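Local coordinates for protein fructose 1-phosphate kinase (Staphylococcus aureus, PDB 2JG5) that probably catalyses the ATP-dependent phosphorylation of fructose 1-phosphate to fructose 1,6-bisphosphate, as a carbohydrate kinase of the PfkB family, at residues Ala286-Asp289 / Ala290-Ile294; His107-Ser110 / Thr111-Glu114; Asn122-Ser125 / Glu126-Val129. All blocks are in the same frame, centred on the assembly; numbering follows the deposited sequence.

All three contacts are local and partly buried, and none touches another; contact 1 buries only apolar side chains, contact 2 also a glutamine and contact 3 an aspartate. Contacts 1 and 2 lie on opposite sides of the chain's centre, with centres about 39 Å apart. Both start a helix with a threonine N-cap, but the capping differs: in Thr287-Ala290 the cap bond is weak and a salt bridge spans the first turn, whereas Thr109-Gln112 is a full capping box with a bridging water. Contact 2 opens helix 110-120, and contact 3, about 22 Å away between centres, leads from that helix into strand 128-132, where a beta turn and an aspartate bind the chain to itself.

Contact 1 of 3, residues Ala286-Asp289 / Ala290-Ile294; sequences ATRD and AIEKI
The guanidinium of Arg288 is met at its edge by the carboxylate of Glu292, one turn further along the same helix. This is an i to i+4 salt bridge in the first turn of helix 288-295, directly after the N-cap Thr287. Arg288 NE lies 2.9 Å from Glu292 OE2, and the bond is almost straight, with 173° at the hydrogen. OE2 lies in the guanidinium plane, while NE meets it on the anti side of the carboxylate, somewhat out of the carboxylate plane, and the two flat groups are turned 58° against each other. The arginine chain bends at its second torsion, chi2 58°, and so does the glutamate, and the two chains reach each other across the helix surface. Arg288 NH1 points to a second acid, forming a salt bridge with Asp50, so the arginine joins this helix to the chain just beyond helix 38-48.

Beside the salt bridge the contact is apolar. Ala286 CB rests 3.8 Å from Ile291 CG1, and both side chains face helix 265-280, where Ala286 touches Ala278 and Ile291 touches Cys275. Leu49 touches both Ile291 and Arg288; Ala286 and Ile291 are buried, while Thr287 and Asp289 are exposed.

The cap itself is modest: Ala290 N reaches Thr287 OG1 over 3.3 Å in a weak bond. Thr287 O then accepts from Ile291 N, and Arg288 O from Glu292 N, beginning the regular helical ladder. Asp289 O has two donors. Lys293 N donates to Asp289 O over 3.1 Å, from above the carbonyl plane, and a water that donates weakly to the same oxygen accepts an equally weak bond from Lys293 NZ, 3.2 Å from the water oxygen.

Contact 2 of 3, residues His107-Ser110 / Thr111-Glu114; sequences HITS and TQFE
Gln112 folds back from the first turn of helix 110-120 over Thr109, the residue at its N-cap, and touches it along most of its length. Its CB lies against Thr109 OG1 and, in another direction, 4.0 Å from Ile108 CG2. CG also rests on Thr109 OG1, at 3.4 Å, and CD comes closer still. With CG beside the backbone N, chi1 -83°, the chain is led back toward the start of the helix, and a bend at chi2 carries the amide to the backbone of Thr109. There OE1 accepts from Thr109 N over 3.2 Å, with the N-H standing above the amide plane and 161° at the hydrogen. A water donates to OE1 as well, and also to His107 O, each time over 2.7 Å, extending the link two residues further back. The remaining amide atom, NE2, gives a weak hydrogen bond to Asp84.

The opposite half of the exchange is made by Thr109 OG1, which accepts from Gln112 N over 3.1 Å. Because that oxygen stands between the backbone N and the carbonyl carbon, chi1 65°, it faces the amides of the coming turn. The two reciprocal bonds make a capping box: side chain to backbone N in both directions. Thr109 O and Ser110 O continue it as ordinary helical acceptors, the latter taking Glu114 N at 2.8 Å.

Ser110, Thr111 and Glu114 lie on the exposed side of this helix start, whereas Ile108 and Phe113 turn inward. Both of these touch Phe58 of strand 58-59, an outermost strand of the parallel sheet; Phe113 also packs on Ala143 and Gln146 of helix 143-154, and Ile108 on Ile139 of the loop before that helix.

Contact 3 of 3, residues Asn122-Ser125 / Glu126-Val129; sequences NTTS and EDIV
Thr124 O accepts from Asp127 N over 3.0 Å, and the same two residues are joined a second time by the aspartate side chain, which turns back on the residue that opens the turn. The first bond closes the type I beta turn Thr124-Asp127. Its N-H stands well above the carbonyl plane, 53° out of it, although the bond is fairly straight at the hydrogen. In the second, Asp127 OD2 accepts from Thr124 N over 3.2 Å. This donor approaches over a face of the carboxylate, and OD2 also lies 3.4 Å from Thr123 CA. The side chain is directed there by its first torsion, chi1 -66°, which sets CG beside its own backbone N and thus on the side of the turn. Each residue therefore gives its backbone N-H to an oxygen of the other, one from the main chain and one from the side chain, which ties the two ends of the turn together.

The other carboxylate oxygen, OD1, accepts a weak hydrogen bond from Met1 N. If charged, this amino terminus would probably help to stabilise the buried carboxylate, though the bond is weak.

Beside the polar pair, Thr123 CG2 lies 3.9 Å from Val129 CG2, the two side chains crossing at about a right angle. The methyl also passes close to Asp127 OD2. Thr123 OG1, on the other branch, is hydrogen-bonded to Ile120 O and to Thr154 OG1, anchoring the loop to helices 110-120 and 143-154.

Strand 128-132 then runs between strands 2-6 and 157-161, Val129 pairing its backbone with Lys157 and Val159. The whole segment is a helix-to-strand connection of the alpha/beta fold of the ribokinase (PfkB) family, a tight turn feeding a central strand of its parallel sheet.

Contact 1 of 3, residues Ala286-Asp289 / Ala290-Ile294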
# COMPACT_ATOMS: atom_id res chain seq x y z
N ALA A 286 19.44 9.26 -10.74
CA ALA A 286 20.90 9.30 -10.77
C ALA A 286 21.50 9.92 -9.52
O ALA A 286 20.91 10.80 -8.90
CB ALA A 286 21.36 10.05 -12.00
N THR A 287 22.68 9.45 -9.16
CA THR A 287 23.48 10.09 -8.13
C THR A 287 24.18 11.30 -8.75
O THR A 287 24.25 11.42 -9.98
CB THR A 287 24.52 9.11 -7.52
OG1 THR A 287 25.43 8.68 -8.55
CG2 THR A 287 23.83 7.89 -6.90
N ARG A 288 24.67 12.19 -7.89
CA ARG A 288 25.41 13.38 -8.31
C ARG A 288 26.67 13.03 -9.10
O ARG A 288 26.95 13.66 -10.12
CB ARG A 288 25.77 14.25 -7.09
CG ARG A 288 26.45 15.59 -7.43
CD ARG A 288 25.57 16.44 -8.35
NE ARG A 288 26.17 17.73 -8.68
CZ ARG A 288 26.18 18.79 -7.87
NH1 ARG A 288 25.64 18.74 -6.67
NH2 ARG A 288 26.76 19.92 -8.28
N ASP A 289 27.40 12.01 -8.64
CA ASP A 289 28.65 11.59 -9.28
C ASP A 289 28.45 10.91 -10.62
O ASP A 289 29.32 10.98 -11.49
CB ASP A 289 29.46 10.69 -8.35
CG ASP A 289 29.99 11.43 -7.13
OD1 ASP A 289 29.61 12.61 -6.93
OD2 ASP A 289 30.77 10.82 -6.37
N ALA A 290 27.31 10.23 -10.80
CA ALA A 290 26.96 9.66 -12.10
C ALA A 290 26.67 10.77 -13.10
O ALA A 290 27.07 10.69 -14.26
CB ALA A 290 25.76 8.72 -11.98
N ILE A 291 25.98 11.81 -12.64
CA ILE A 291 25.64 12.96 -13.46
C ILE A 291 26.89 13.69 -13.93
O ILE A 291 27.03 13.96 -15.13
CB ILE A 291 24.68 13.93 -12.72
CG1 ILE A 291 23.29 13.29 -12.53
CG2 ILE A 291 24.58 15.28 -13.46
CD1 ILE A 291 22.40 13.97 -11.47
N GLU A 292 27.79 14.00 -13.00
CA GLU A 292 29.02 14.74 -13.30
C GLU A 292 29.94 13.96 -14.22
O GLU A 292 30.51 14.51 -15.16
CB GLU A 292 29.77 15.11 -12.02
CG GLU A 292 29.00 16.00 -11.07
CD GLU A 292 28.51 17.29 -11.72
OE1 GLU A 292 29.20 17.80 -12.62
OE2 GLU A 292 27.44 17.78 -11.32
N LYS A 293 30.09 12.67 -13.92
CA LYS A 293 30.84 11.75 -14.76
C LYS A 293 30.32 11.81 -16.18
O LYS A 293 31.11 11.91 -17.12
CB LYS A 293 30.70 10.33 -14.21
CG LYS A 293 31.57 9.27 -14.89
CD LYS A 293 31.84 8.10 -13.93
CE LYS A 293 32.83 8.50 -12.82
NZ LYS A 293 33.05 7.41 -11.83
N ILE A 294 29.00 11.79 -16.32
CA ILE A 294 28.37 11.70 -17.63
C ILE A 294 28.41 12.99 -18.46
O ILE A 294 28.58 12.92 -19.67
CB ILE A 294 26.94 11.09 -17.55
CG1 ILE A 294 27.05 9.59 -17.24
CG2 ILE A 294 26.15 11.34 -18.84
CD1 ILE A 294 25.82 8.79 -17.56
O HOH W 1 29.96 7.98 -11.11

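Contact 2 of 3, residues His107-Ser110 / Thr111-Glu114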
# COMPACT_ATOMS: atom_id res chain seq x y z
N HIS A 107 -9.99 11.19 -5.50
CA HIS A 107 -10.90 12.20 -6.00
C HIS A 107 -10.47 13.54 -5.46
O HIS A 107 -10.28 13.72 -4.25
CB HIS A 107 -12.36 11.94 -5.62
CG HIS A 107 -13.29 13.01 -6.08
ND1 HIS A 107 -13.70 13.13 -7.40
CD2 HIS A 107 -13.89 14.03 -5.41
CE1 HIS A 107 -14.50 14.17 -7.51
NE2 HIS A 107 -14.63 14.74 -6.32
N ILE A 108 -10.31 14.48 -6.39
CA ILE A 108 -9.90 15.84 -6.06
C ILE A 108 -11.04 16.78 -6.43
O ILE A 108 -11.46 16.84 -7.60
CB ILE A 108 -8.59 16.23 -6.81
CG1 ILE A 108 -7.47 15.24 -6.45
CG2 ILE A 108 -8.17 17.67 -6.47
CD1 ILE A 108 -6.47 15.00 -7.55
N THR A 109 -11.55 17.50 -5.42
CA THR A 109 -12.65 18.46 -5.59
C THR A 109 -12.18 19.70 -6.34
O THR A 109 -10.98 19.91 -6.50
CB THR A 109 -13.21 18.91 -4.22
OG1 THR A 109 -12.19 19.63 -3.51
CG2 THR A 109 -13.67 17.70 -3.38
N SER A 110 -13.12 20.53 -6.78
CA SER A 110 -12.80 21.76 -7.51
C SER A 110 -12.19 22.79 -6.57
O SER A 110 -11.28 23.53 -6.96
CB SER A 110 -14.05 22.33 -8.16
OG SER A 110 -14.54 21.43 -9.13
N THR A 111 -12.69 22.81 -5.34
CA THR A 111 -12.21 23.65 -4.26
C THR A 111 -10.73 23.40 -3.94
O THR A 111 -9.95 24.35 -3.70
CB THR A 111 -13.11 23.44 -3.02
OG1 THR A 111 -14.30 24.21 -3.18
CG2 THR A 111 -12.41 23.84 -1.73
N GLN A 112 -10.35 22.12 -3.93
CA GLN A 112 -8.97 21.73 -3.71
C GLN A 112 -8.06 22.13 -4.86
O GLN A 112 -6.96 22.65 -4.64
CB GLN A 112 -8.89 20.23 -3.44
CG GLN A 112 -9.19 19.90 -1.99
CD GLN A 112 -9.86 18.56 -1.79
OE1 GLN A 112 -9.96 17.75 -2.71
NE2 GLN A 112 -10.33 18.32 -0.56
N PHE A 113 -8.51 21.92 -6.09
CA PHE A 113 -7.77 22.40 -7.25
C PHE A 113 -7.62 23.93 -7.22
O PHE A 113 -6.56 24.45 -7.57
CB PHE A 113 -8.42 21.95 -8.58
CG PHE A 113 -7.63 22.40 -9.78
CD1 PHE A 113 -6.47 21.73 -10.16
CD2 PHE A 113 -8.02 23.53 -10.51
CE1 PHE A 113 -5.72 22.16 -11.24
CE2 PHE A 113 -7.28 23.95 -11.60
CZ PHE A 113 -6.13 23.27 -11.96
N GLU A 114 -8.68 24.62 -6.79
CA GLU A 114 -8.66 26.07 -6.59
C GLU A 114 -7.58 26.51 -5.60
O GLU A 114 -6.89 27.50 -5.84
CB GLU A 114 -10.04 26.57 -6.15
CG GLU A 114 -11.05 26.64 -7.29
CD GLU A 114 -12.51 26.51 -6.85
OE1 GLU A 114 -12.84 26.84 -5.68
OE2 GLU A 114 -13.34 26.09 -7.70
O HOH W 2 -10.68 15.28 -2.07

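Contact 3 of 3, residues Asn122-Ser125 / Glu126-Val129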
# COMPACT_ATOMS: atom_id res chain seq x y z
N ASN A 122 0.54 33.17 -5.99
CA ASN A 122 1.46 33.85 -5.08
C ASN A 122 2.91 33.82 -5.53
O ASN A 122 3.80 34.24 -4.78
CB ASN A 122 1.31 33.32 -3.66
CG ASN A 122 -0.03 33.69 -3.03
OD1 ASN A 122 -0.42 34.86 -3.04
ND2 ASN A 122 -0.73 32.70 -2.49
N THR A 123 3.14 33.35 -6.76
CA THR A 123 4.47 33.35 -7.37
C THR A 123 4.89 34.74 -7.88
O THR A 123 4.07 35.65 -8.04
CB THR A 123 4.60 32.31 -8.54
OG1 THR A 123 3.58 32.54 -9.51
CG2 THR A 123 4.51 30.90 -8.02
N THR A 124 6.20 34.88 -8.11
CA THR A 124 6.78 36.14 -8.57
C THR A 124 7.61 35.87 -9.83
O THR A 124 7.82 34.70 -10.21
CB THR A 124 7.68 36.77 -7.48
OG1 THR A 124 8.75 35.86 -7.17
CG2 THR A 124 6.89 37.04 -6.19
N SER A 125 8.08 36.95 -10.46
CA SER A 125 8.82 36.84 -11.71
C SER A 125 10.09 36.00 -11.60
O SER A 125 10.57 35.46 -12.61
CB SER A 125 9.17 38.23 -12.27
OG SER A 125 8.09 38.72 -13.05
N GLU A 126 10.61 35.88 -10.38
CA GLU A 126 11.86 35.17 -10.11
C GLU A 126 11.69 33.66 -9.95
O GLU A 126 12.68 32.92 -9.89
CB GLU A 126 12.52 35.75 -8.86
CG GLU A 126 13.28 37.04 -9.08
CD GLU A 126 13.94 37.55 -7.82
OE1 GLU A 126 13.43 37.27 -6.70
OE2 GLU A 126 14.97 38.25 -7.94
N ASP A 127 10.44 33.22 -9.87
CA ASP A 127 10.10 31.82 -9.63
C ASP A 127 10.02 31.00 -10.91
O ASP A 127 9.76 31.52 -12.00
CB ASP A 127 8.75 31.69 -8.89
CG ASP A 127 8.78 32.24 -7.47
OD1 ASP A 127 9.86 32.57 -6.93
OD2 ASP A 127 7.69 32.35 -6.88
N ILE A 128 10.24 29.70 -10.75
CA ILE A 128 10.05 28.73 -11.81
C ILE A 128 8.97 27.77 -11.33
O ILE A 128 9.02 27.27 -10.20
CB ILE A 128 11.36 27.96 -12.17
CG1 ILE A 128 12.50 28.96 -12.42
CG2 ILE A 128 11.13 26.95 -13.34
CD1 ILE A 128 13.76 28.38 -13.02
N VAL A 129 7.97 27.56 -12.18
CA VAL A 129 6.93 26.59 -11.93
C VAL A 129 7.05 25.49 -12.99
O VAL A 129 6.95 25.75 -14.20
CB VAL A 129 5.52 27.26 -11.92
CG1 VAL A 129 4.43 26.21 -11.66
CG2 VAL A 129 5.46 28.38 -10.86